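Local atomic coordinates of low temperature requirement C protein (Listeria monocytogenes, PDB entry 1Y9I), a protein that probably acts as a phosphatidylglycerophosphatase, removing a phosphate from a membrane lipid precursor, and binds calcium and magnesium ions in the crystal. Residues 99-104 with 140-145; 16-21 with 63-68; 53-58 with 151-156. All blocks are in the same frame, centred on the assembly; numbering follows the deposited sequence.

Helix 9-20 comes first, and interaction 2 joins its end to helix 59-76, closing the loop from 16-21 to 63-68. Interaction 3 opens inside that loop, at the end of helix 45-56, and closes only at 151-156, so the two cross. They touch where Leu18 meets Leu56. Interaction 1 opens after interaction 2 has closed. It joins helix 97-106 to the start of helix 143-160 and is nested inside interaction 3. Interactions 1 and 3 share helix 143-160, one at the metal site and one further along. Interactions 1 and 2 pack together: Leu101 and Phe142 rest on the helix carrying Ala64 and Gly68.

Interaction 1: residues 99-104 with 140-145; sequences EILALS and HTFLDD. With MG (magnesium ion), chain F; CA (calcium ion), chain E.
The backbones come closest where Ala102 of helix 97-106 faces Asp145 of helix 143-160, with their CA atoms 5.5 Å apart. Ala102 CB meets Asp145 CB at 3.4 Å, a tight fit. About one turn earlier, Glu99 CB starts out away from the other segment. Glu99 CG passes Asp145 OD1 at 3.6 Å. Beyond CG the chain bends at chi2 (82°), and the carboxylate turns to the calcium ion, which Glu99 OE1 and OE2 chelate, both at 2.5 Å. The Asp145 carboxylate is turned 59° from that plane and gives OD2 to the magnesium ion at 2.1 Å. Together the two segments build most of the protein's binuclear metal site. Asp98 bridges the ions, with OD1 on calcium and OD2 on magnesium, and Tyr95 O also binds calcium. Thr141 O reaches magnesium at 2.0 Å, Asp144 OD1 is a longer ligand at 2.5 Å, and two waters complete the shell. One of these, water 1, also donates a hydrogen bond to Asp144 OD2. On the apolar side, Leu101 crosses Phe142 at about a right angle, and Leu101 CD2 touches Phe142 CD1 at 3.8 Å. The backbone N atoms of Phe142 and Leu143 are both hydrogen-bonded to the carboxylate of Asp72.

Interaction 2: residues 16-21 with 63-68; sequences SWLIER and NAVLTG
Trp17 and Leu18 of helix 9-20 lie against Leu66 and Val65 of helix 59-76. Trp17 comes first and covers most. Its six-membered ring extends to the backbone of the other helix, where Trp17 CZ3 lies 3.5 Å from Leu66 O in an oblique approach. The Leu66 side chain is less close, with Leu66 CG 4.3 Å from Trp17 CE3. The Trp17 chi1 of -143° lies away from the usual staggered values, and with it the far side of the indole reaches the Leu66 backbone.

Leu18 follows. Leu18 CG meets Val65 CG1 at 3.9 Å, and the two side chains cross at about a right angle. With Val65 CG1 anti to the backbone N (chi1 169°), this branch is the one turned to Leu18. Leu143 of helix 143-160 also packs on Leu18, so this is a three-helix junction of the bundle.

Arg21 ends the segment. It turns to the later part of helix 59-76, where NH2 forms a salt bridge with Glu76.

On helix 59-76, Asn63 O accepts from Thr67 N at 3.1 Å and from Thr67 OG1 at 2.8 Å, from opposite faces of its plane. Thr67 OG1 is also hydrogen-bonded to Tyr95 OH of the third subunit. No hydrogen bond joins the two segments themselves. Apolar packing therefore carries this buried contact, and polar ties lie around it.

Interaction 3: residues 53-58 with 151-156; sequences EHVLRK and AAAAAS
Val55 points toward 151-156 and meets Ala153 and Ala154. Of residues 53-58, Val55 alone touches 151-156. It is a helix-on-helix packing in the core of an all-helical bundle. The end of helix 45-56 rests against the middle of helix 143-160, which carries alanines from 151 to 155, of which Ala153 and Ala154 meet Val55. The small methyl groups let the backbones come near each other, and the CA atoms of Val55 and Ala154 are 6.1 Å apart.

The two branches of Val55 do different work. Val55 CG1 is anti to its backbone N (chi1 173°) and meets Ala153 CB at 4.1 Å. Val55 CG2 lies over the backbone between the two alanines. Val55 CG2 is 3.6 Å from Ala154 N and 4.0 Å from Ala153 C. The same methyl, Val55 CG2, also touches Ala154 CB at 4.0 Å. Ala153 CB points toward the other segment and receives both branches, while Ala154 CB stands to one side and is met by CG2. No hydrogen bond crosses, and all three residues are buried.

Neighbours complete the packing. Ile150 and Tyr109 also touch Val55, and Val32 of helix 25-36 covers Ala154. Leu56 packs on Leu18 of helix 9-20 and also on Ile150. Lys58 then takes the N-cap position of helix 59-76, so the chain passes quickly from one helix to the next.

Within 53-58, Arg57 lies against His54, one turn back along the chain. The Arg57 guanidinium turns an edge to the imidazole of His54, with His54 CG in the guanidinium plane. Arg57 NH1 sits 3.1 Å above the His54 ring plane, offset toward the rim.

Interaction 1: residues 99-104 with 140-145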
loop_
_atom_site.group_PDB
_atom_site.type_symbol
_atom_site.label_atom_id
_atom_site.label_comp_id
_atom_site.label_asym_id
_atom_site.label_seq_id
_atom_site.Cartn_x
_atom_site.Cartn_y
_atom_site.Cartn_z
ATOM N N GLU A 99 -4.933 -4.838 9.872
ATOM C CA GLU A 99 -5.213 -3.631 9.090
ATOM C C GLU A 99 -4.584 -3.745 7.691
ATOM O O GLU A 99 -5.108 -3.211 6.714
ATOM C CB GLU A 99 -4.659 -2.387 9.792
ATOM C CG GLU A 99 -5.444 -1.933 11.034
ATOM C CD GLU A 99 -5.085 -2.693 12.314
ATOM O OE1 GLU A 99 -4.246 -3.613 12.275
ATOM O OE2 GLU A 99 -5.651 -2.365 13.373
ATOM N N ILE A 100 -3.454 -4.438 7.605
ATOM C CA ILE A 100 -2.760 -4.625 6.331
ATOM C C ILE A 100 -3.590 -5.505 5.400
ATOM O O ILE A 100 -3.797 -5.180 4.228
ATOM C CB ILE A 100 -1.373 -5.294 6.557
ATOM C CG1 ILE A 100 -0.386 -4.271 7.128
ATOM C CG2 ILE A 100 -0.854 -5.900 5.272
ATOM C CD1 ILE A 100 -0.036 -3.154 6.179
ATOM N N LEU A 101 -4.062 -6.628 5.927
ATOM C CA LEU A 101 -4.865 -7.549 5.136
ATOM C C LEU A 101 -6.133 -6.864 4.625
ATOM O O LEU A 101 -6.497 -7.006 3.457
ATOM C CB LEU A 101 -5.237 -8.767 5.986
ATOM C CG LEU A 101 -6.146 -9.804 5.336
ATOM C CD1 LEU A 101 -5.450 -10.434 4.135
ATOM C CD2 LEU A 101 -6.507 -10.857 6.373
ATOM N N ALA A 102 -6.796 -6.115 5.501
ATOM C CA ALA A 102 -8.025 -5.418 5.140
ATOM C C ALA A 102 -7.810 -4.318 4.097
ATOM O O ALA A 102 -8.700 -4.032 3.287
ATOM C CB ALA A 102 -8.671 -4.836 6.384
ATOM N N LEU A 103 -6.637 -3.693 4.102
ATOM C CA LEU A 103 -6.388 -2.644 3.119
ATOM C C LEU A 103 -6.411 -3.241 1.712
ATOM O O LEU A 103 -6.732 -2.550 0.746
ATOM C CB LEU A 103 -5.045 -1.959 3.372
ATOM C CG LEU A 103 -4.811 -0.710 2.513
ATOM C CD1 LEU A 103 -5.729 0.403 3.003
ATOM C CD2 LEU A 103 -3.355 -0.267 2.595
ATOM N N SER A 104 -6.082 -4.525 1.595
ATOM C CA SER A 104 -6.080 -5.180 0.289
ATOM C C SER A 104 -7.511 -5.280 -0.250
ATOM O O SER A 104 -7.729 -5.347 -1.463
ATOM C CB SER A 104 -5.451 -6.578 0.384
ATOM O OG SER A 104 -6.312 -7.499 1.034
ATOM N N HIS A 140 -12.296 -11.251 17.037
ATOM C CA HIS A 140 -12.668 -10.661 15.753
ATOM C C HIS A 140 -11.602 -9.664 15.317
ATOM O O HIS A 140 -11.890 -8.676 14.639
ATOM C CB HIS A 140 -14.021 -9.952 15.872
ATOM C CG HIS A 140 -15.168 -10.877 16.143
ATOM N ND1 HIS A 140 -15.623 -11.791 15.216
ATOM C CD2 HIS A 140 -15.952 -11.028 17.238
ATOM C CE1 HIS A 140 -16.638 -12.465 15.727
ATOM N NE2 HIS A 140 -16.858 -12.021 16.951
ATOM N N THR A 141 -10.369 -9.938 15.720
ATOM C CA THR A 141 -9.229 -9.098 15.406
ATOM C C THR A 141 -9.115 -8.817 13.906
ATOM O O THR A 141 -8.853 -7.685 13.496
ATOM C CB THR A 141 -7.946 -9.762 15.920
ATOM O OG1 THR A 141 -8.032 -9.884 17.348
ATOM C CG2 THR A 141 -6.718 -8.941 15.550
ATOM N N PHE A 142 -9.314 -9.842 13.089
ATOM C CA PHE A 142 -9.233 -9.669 11.639
ATOM C C PHE A 142 -10.578 -9.328 11.011
ATOM O O PHE A 142 -10.650 -8.543 10.063
ATOM C CB PHE A 142 -8.687 -10.934 10.992
ATOM C CG PHE A 142 -7.217 -11.091 11.145
ATOM C CD1 PHE A 142 -6.351 -10.587 10.180
ATOM C CD2 PHE A 142 -6.684 -11.695 12.282
ATOM C CE1 PHE A 142 -4.972 -10.677 10.346
ATOM C CE2 PHE A 142 -5.303 -11.789 12.457
ATOM C CZ PHE A 142 -4.449 -11.279 11.487
ATOM N N LEU A 143 -11.645 -9.913 11.539
ATOM C CA LEU A 143 -12.968 -9.674 10.986
ATOM C C LEU A 143 -13.457 -8.230 11.078
ATOM O O LEU A 143 -14.150 -7.761 10.165
ATOM C CB LEU A 143 -13.993 -10.609 11.632
ATOM C CG LEU A 143 -15.408 -10.502 11.043
ATOM C CD1 LEU A 143 -15.360 -10.714 9.537
ATOM C CD2 LEU A 143 -16.316 -11.534 11.695
ATOM N N ASP A 144 -13.128 -7.518 12.157
ATOM C CA ASP A 144 -13.591 -6.134 12.238
ATOM C C ASP A 144 -13.029 -5.295 11.089
ATOM O O ASP A 144 -13.762 -4.507 10.482
ATOM C CB ASP A 144 -13.274 -5.482 13.600
ATOM C CG ASP A 144 -11.838 -5.672 14.046
ATOM O OD1 ASP A 144 -10.952 -5.909 13.200
ATOM O OD2 ASP A 144 -11.596 -5.563 15.269
ATOM N N ASP A 145 -11.744 -5.476 10.779
ATOM C CA ASP A 145 -11.105 -4.748 9.678
ATOM C C ASP A 145 -11.706 -5.182 8.348
ATOM O O ASP A 145 -11.935 -4.363 7.456
ATOM C CB ASP A 145 -9.603 -5.039 9.627
ATOM C CG ASP A 145 -8.890 -4.657 10.892
ATOM O OD1 ASP A 145 -8.688 -3.449 11.122
ATOM O OD2 ASP A 145 -8.531 -5.574 11.659
HETATM MG MG MG F . -8.545 -5.701 13.801
HETATM CA CA CA E . -4.666 -4.308 14.637
HETATM O O HOH W 1 -9.104 -5.566 15.692
HETATM O O HOH W 2 -6.793 -3.662 15.816
HETATM O O HOH W 3 -3.933 -2.299 15.879
HETATM O O HOH W 4 -4.703 -5.791 16.516
HETATM O O HOH W 5 -8.641 -3.637 13.576
#

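Interaction 2: residues 16-21 with 63-68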
loop_
_atom_site.group_PDB
_atom_site.type_symbol
_atom_site.label_atom_id
_atom_site.label_comp_id
_atom_site.label_asym_id
_atom_site.label_seq_id
_atom_site.Cartn_x
_atom_site.Cartn_y
_atom_site.Cartn_z
ATOM N N SER A 16 -20.285 -17.846 3.261
ATOM C CA SER A 16 -20.837 -18.619 4.369
ATOM C C SER A 16 -20.074 -18.424 5.674
ATOM O O SER A 16 -20.668 -18.454 6.753
ATOM C CB SER A 16 -20.883 -20.113 4.013
ATOM O OG SER A 16 -19.587 -20.632 3.781
ATOM N N TRP A 17 -18.763 -18.219 5.585
ATOM C CA TRP A 17 -17.975 -18.031 6.794
ATOM C C TRP A 17 -18.298 -16.688 7.438
ATOM O O TRP A 17 -18.367 -16.584 8.660
ATOM C CB TRP A 17 -16.474 -18.132 6.501
ATOM C CG TRP A 17 -15.712 -18.805 7.616
ATOM C CD1 TRP A 17 -16.219 -19.238 8.810
ATOM C CD2 TRP A 17 -14.319 -19.138 7.632
ATOM N NE1 TRP A 17 -15.234 -19.820 9.565
ATOM C CE2 TRP A 17 -14.055 -19.774 8.868
ATOM C CE3 TRP A 17 -13.265 -18.964 6.723
ATOM C CZ2 TRP A 17 -12.782 -20.237 9.221
ATOM C CZ3 TRP A 17 -11.996 -19.423 7.073
ATOM C CH2 TRP A 17 -11.768 -20.054 8.314
ATOM N N LEU A 18 -18.484 -15.658 6.616
ATOM C CA LEU A 18 -18.835 -14.343 7.138
ATOM C C LEU A 18 -20.136 -14.484 7.931
ATOM O O LEU A 18 -20.233 -14.044 9.081
ATOM C CB LEU A 18 -19.042 -13.341 5.995
ATOM C CG LEU A 18 -17.819 -12.616 5.430
ATOM C CD1 LEU A 18 -18.201 -11.865 4.161
ATOM C CD2 LEU A 18 -17.272 -11.652 6.475
ATOM N N ILE A 19 -21.128 -15.107 7.301
ATOM C CA ILE A 19 -22.436 -15.319 7.920
ATOM C C ILE A 19 -22.299 -16.142 9.196
ATOM O O ILE A 19 -22.919 -15.833 10.213
ATOM C CB ILE A 19 -23.399 -16.027 6.936
ATOM C CG1 ILE A 19 -23.703 -15.088 5.765
ATOM C CG2 ILE A 19 -24.686 -16.442 7.660
ATOM C CD1 ILE A 19 -24.516 -15.707 4.652
ATOM N N GLU A 20 -21.477 -17.182 9.137
ATOM C CA GLU A 20 -21.240 -18.037 10.292
ATOM C C GLU A 20 -20.632 -17.238 11.445
ATOM O O GLU A 20 -20.864 -17.545 12.618
ATOM C CB GLU A 20 -20.312 -19.192 9.897
ATOM C CG GLU A 20 -19.781 -20.009 11.062
ATOM C CD GLU A 20 -19.028 -21.247 10.610
ATOM O OE1 GLU A 20 -18.323 -21.854 11.444
ATOM O OE2 GLU A 20 -19.144 -21.622 9.423
ATOM N N ARG A 21 -19.856 -16.208 11.113
ATOM C CA ARG A 21 -19.234 -15.374 12.135
ATOM C C ARG A 21 -20.200 -14.307 12.645
ATOM O O ARG A 21 -19.861 -13.521 13.528
ATOM C CB ARG A 21 -17.954 -14.724 11.594
ATOM C CG ARG A 21 -16.876 -15.739 11.222
ATOM C CD ARG A 21 -16.474 -16.601 12.421
ATOM N NE ARG A 21 -15.637 -15.876 13.369
ATOM C CZ ARG A 21 -15.270 -16.337 14.561
ATOM N NH1 ARG A 21 -15.672 -17.535 14.969
ATOM N NH2 ARG A 21 -14.486 -15.604 15.339
ATOM N N ASN A 63 -9.983 -13.989 -0.831
ATOM C CA ASN A 63 -8.745 -14.494 -0.251
ATOM C C ASN A 63 -8.482 -13.873 1.112
ATOM O O ASN A 63 -8.068 -14.560 2.045
ATOM C CB ASN A 63 -7.556 -14.218 -1.185
ATOM C CG ASN A 63 -7.564 -15.112 -2.417
ATOM O OD1 ASN A 63 -8.010 -16.254 -2.356
ATOM N ND2 ASN A 63 -7.048 -14.602 -3.532
ATOM N N ALA A 64 -8.726 -12.568 1.223
ATOM C CA ALA A 64 -8.508 -11.859 2.477
ATOM C C ALA A 64 -9.526 -12.280 3.535
ATOM O O ALA A 64 -9.174 -12.443 4.699
ATOM C CB ALA A 64 -8.574 -10.349 2.249
ATOM N N VAL A 65 -10.781 -12.455 3.129
ATOM C CA VAL A 65 -11.827 -12.871 4.062
ATOM C C VAL A 65 -11.475 -14.225 4.698
ATOM O O VAL A 65 -11.544 -14.387 5.916
ATOM C CB VAL A 65 -13.205 -12.976 3.358
ATOM C CG1 VAL A 65 -14.210 -13.669 4.276
ATOM C CG2 VAL A 65 -13.720 -11.580 2.986
ATOM N N LEU A 66 -11.087 -15.190 3.874
ATOM C CA LEU A 66 -10.736 -16.517 4.376
ATOM C C LEU A 66 -9.506 -16.505 5.263
ATOM O O LEU A 66 -9.496 -17.107 6.339
ATOM C CB LEU A 66 -10.503 -17.497 3.217
ATOM C CG LEU A 66 -11.721 -18.318 2.783
ATOM C CD1 LEU A 66 -12.843 -17.388 2.385
ATOM C CD2 LEU A 66 -11.348 -19.237 1.625
ATOM N N THR A 67 -8.462 -15.815 4.821
ATOM C CA THR A 67 -7.240 -15.776 5.600
ATOM C C THR A 67 -7.460 -15.119 6.962
ATOM O O THR A 67 -7.045 -15.651 7.986
ATOM C CB THR A 67 -6.121 -15.044 4.821
ATOM O OG1 THR A 67 -5.958 -15.663 3.540
ATOM C CG2 THR A 67 -4.802 -15.115 5.572
ATOM N N GLY A 68 -8.133 -13.973 6.970
ATOM C CA GLY A 68 -8.381 -13.268 8.216
ATOM C C GLY A 68 -9.255 -14.012 9.214
ATOM O O GLY A 68 -8.895 -14.132 10.391
#

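Interaction 3: residues 53-58 with 151-156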
loop_
_atom_site.group_PDB
_atom_site.type_symbol
_atom_site.label_atom_id
_atom_site.label_comp_id
_atom_site.label_asym_id
_atom_site.label_seq_id
_atom_site.Cartn_x
_atom_site.Cartn_y
_atom_site.Cartn_z
ATOM N N GLU A 53 -22.399 -6.774 -2.621
ATOM C CA GLU A 53 -22.383 -8.029 -3.365
ATOM C C GLU A 53 -21.267 -8.029 -4.403
ATOM O O GLU A 53 -20.559 -9.026 -4.558
ATOM C CB GLU A 53 -23.733 -8.265 -4.058
ATOM C CG GLU A 53 -24.889 -8.586 -3.113
ATOM C CD GLU A 53 -24.761 -9.957 -2.462
ATOM O OE1 GLU A 53 -23.799 -10.685 -2.787
ATOM O OE2 GLU A 53 -25.624 -10.306 -1.626
ATOM N N HIS A 54 -21.108 -6.914 -5.111
ATOM C CA HIS A 54 -20.064 -6.804 -6.125
ATOM C C HIS A 54 -18.664 -6.942 -5.538
ATOM O O HIS A 54 -17.784 -7.546 -6.155
ATOM C CB HIS A 54 -20.166 -5.473 -6.870
ATOM C CG HIS A 54 -21.162 -5.480 -7.988
ATOM N ND1 HIS A 54 -22.330 -4.751 -7.948
ATOM C CD2 HIS A 54 -21.154 -6.114 -9.185
ATOM C CE1 HIS A 54 -22.999 -4.933 -9.073
ATOM N NE2 HIS A 54 -22.308 -5.756 -9.841
ATOM N N VAL A 55 -18.455 -6.380 -4.354
ATOM C CA VAL A 55 -17.154 -6.470 -3.703
ATOM C C VAL A 55 -16.843 -7.926 -3.330
ATOM O O VAL A 55 -15.733 -8.415 -3.560
ATOM C CB VAL A 55 -17.113 -5.582 -2.431
ATOM C CG1 VAL A 55 -15.822 -5.817 -1.658
ATOM C CG2 VAL A 55 -17.210 -4.109 -2.828
ATOM N N LEU A 56 -17.830 -8.618 -2.772
ATOM C CA LEU A 56 -17.638 -10.004 -2.365
ATOM C C LEU A 56 -17.389 -10.963 -3.531
ATOM O O LEU A 56 -16.968 -12.098 -3.316
ATOM C CB LEU A 56 -18.829 -10.480 -1.530
ATOM C CG LEU A 56 -18.975 -9.787 -0.168
ATOM C CD1 LEU A 56 -20.215 -10.296 0.542
ATOM C CD2 LEU A 56 -17.738 -10.051 0.679
ATOM N N ARG A 57 -17.632 -10.510 -4.758
ATOM C CA ARG A 57 -17.394 -11.358 -5.925
ATOM C C ARG A 57 -15.934 -11.276 -6.363
ATOM O O ARG A 57 -15.500 -12.019 -7.241
ATOM C CB ARG A 57 -18.292 -10.943 -7.100
ATOM C CG ARG A 57 -19.781 -11.109 -6.848
ATOM C CD ARG A 57 -20.566 -11.055 -8.149
ATOM N NE ARG A 57 -22.006 -11.060 -7.913
ATOM C CZ ARG A 57 -22.738 -9.967 -7.726
ATOM N NH1 ARG A 57 -22.175 -8.769 -7.753
ATOM N NH2 ARG A 57 -24.038 -10.077 -7.502
ATOM N N LYS A 58 -15.182 -10.365 -5.753
ATOM C CA LYS A 58 -13.772 -10.186 -6.088
ATOM C C LYS A 58 -12.905 -11.247 -5.426
ATOM O O LYS A 58 -12.946 -11.421 -4.212
ATOM C CB LYS A 58 -13.292 -8.798 -5.649
ATOM C CG LYS A 58 -13.917 -7.642 -6.409
ATOM C CD LYS A 58 -13.428 -7.594 -7.844
ATOM C CE LYS A 58 -13.944 -6.353 -8.553
ATOM N NZ LYS A 58 -13.359 -6.202 -9.912
ATOM N N ALA A 151 -17.063 -2.523 3.494
ATOM C CA ALA A 151 -17.965 -1.370 3.461
ATOM C C ALA A 151 -17.328 -0.203 2.703
ATOM O O ALA A 151 -17.967 0.433 1.856
ATOM C CB ALA A 151 -18.316 -0.942 4.889
ATOM N N ALA A 152 -16.066 0.077 3.014
ATOM C CA ALA A 152 -15.342 1.164 2.369
ATOM C C ALA A 152 -15.154 0.897 0.879
ATOM O O ALA A 152 -15.258 1.809 0.061
ATOM C CB ALA A 152 -13.984 1.363 3.044
ATOM N N ALA A 153 -14.855 -0.349 0.528
ATOM C CA ALA A 153 -14.671 -0.700 -0.873
ATOM C C ALA A 153 -15.999 -0.527 -1.607
ATOM O O ALA A 153 -16.036 0.006 -2.722
ATOM C CB ALA A 153 -14.178 -2.142 -1.000
ATOM N N ALA A 154 -17.081 -0.981 -0.975
ATOM C CA ALA A 154 -18.415 -0.879 -1.553
ATOM C C ALA A 154 -18.802 0.590 -1.711
ATOM O O ALA A 154 -19.415 0.966 -2.709
ATOM C CB ALA A 154 -19.436 -1.609 -0.663
ATOM N N ALA A 155 -18.450 1.416 -0.728
ATOM C CA ALA A 155 -18.750 2.849 -0.790
ATOM C C ALA A 155 -17.990 3.495 -1.947
ATOM O O ALA A 155 -18.484 4.425 -2.595
ATOM C CB ALA A 155 -18.368 3.530 0.526
ATOM N N SER A 156 -16.783 3.000 -2.204
ATOM C CA SER A 156 -15.959 3.519 -3.292
ATOM C C SER A 156 -16.557 3.133 -4.644
ATOM O O SER A 156 -16.623 3.952 -5.568
ATOM C CB SER A 156 -14.537 2.966 -3.173
ATOM O OG SER A 156 -13.777 3.306 -4.314
#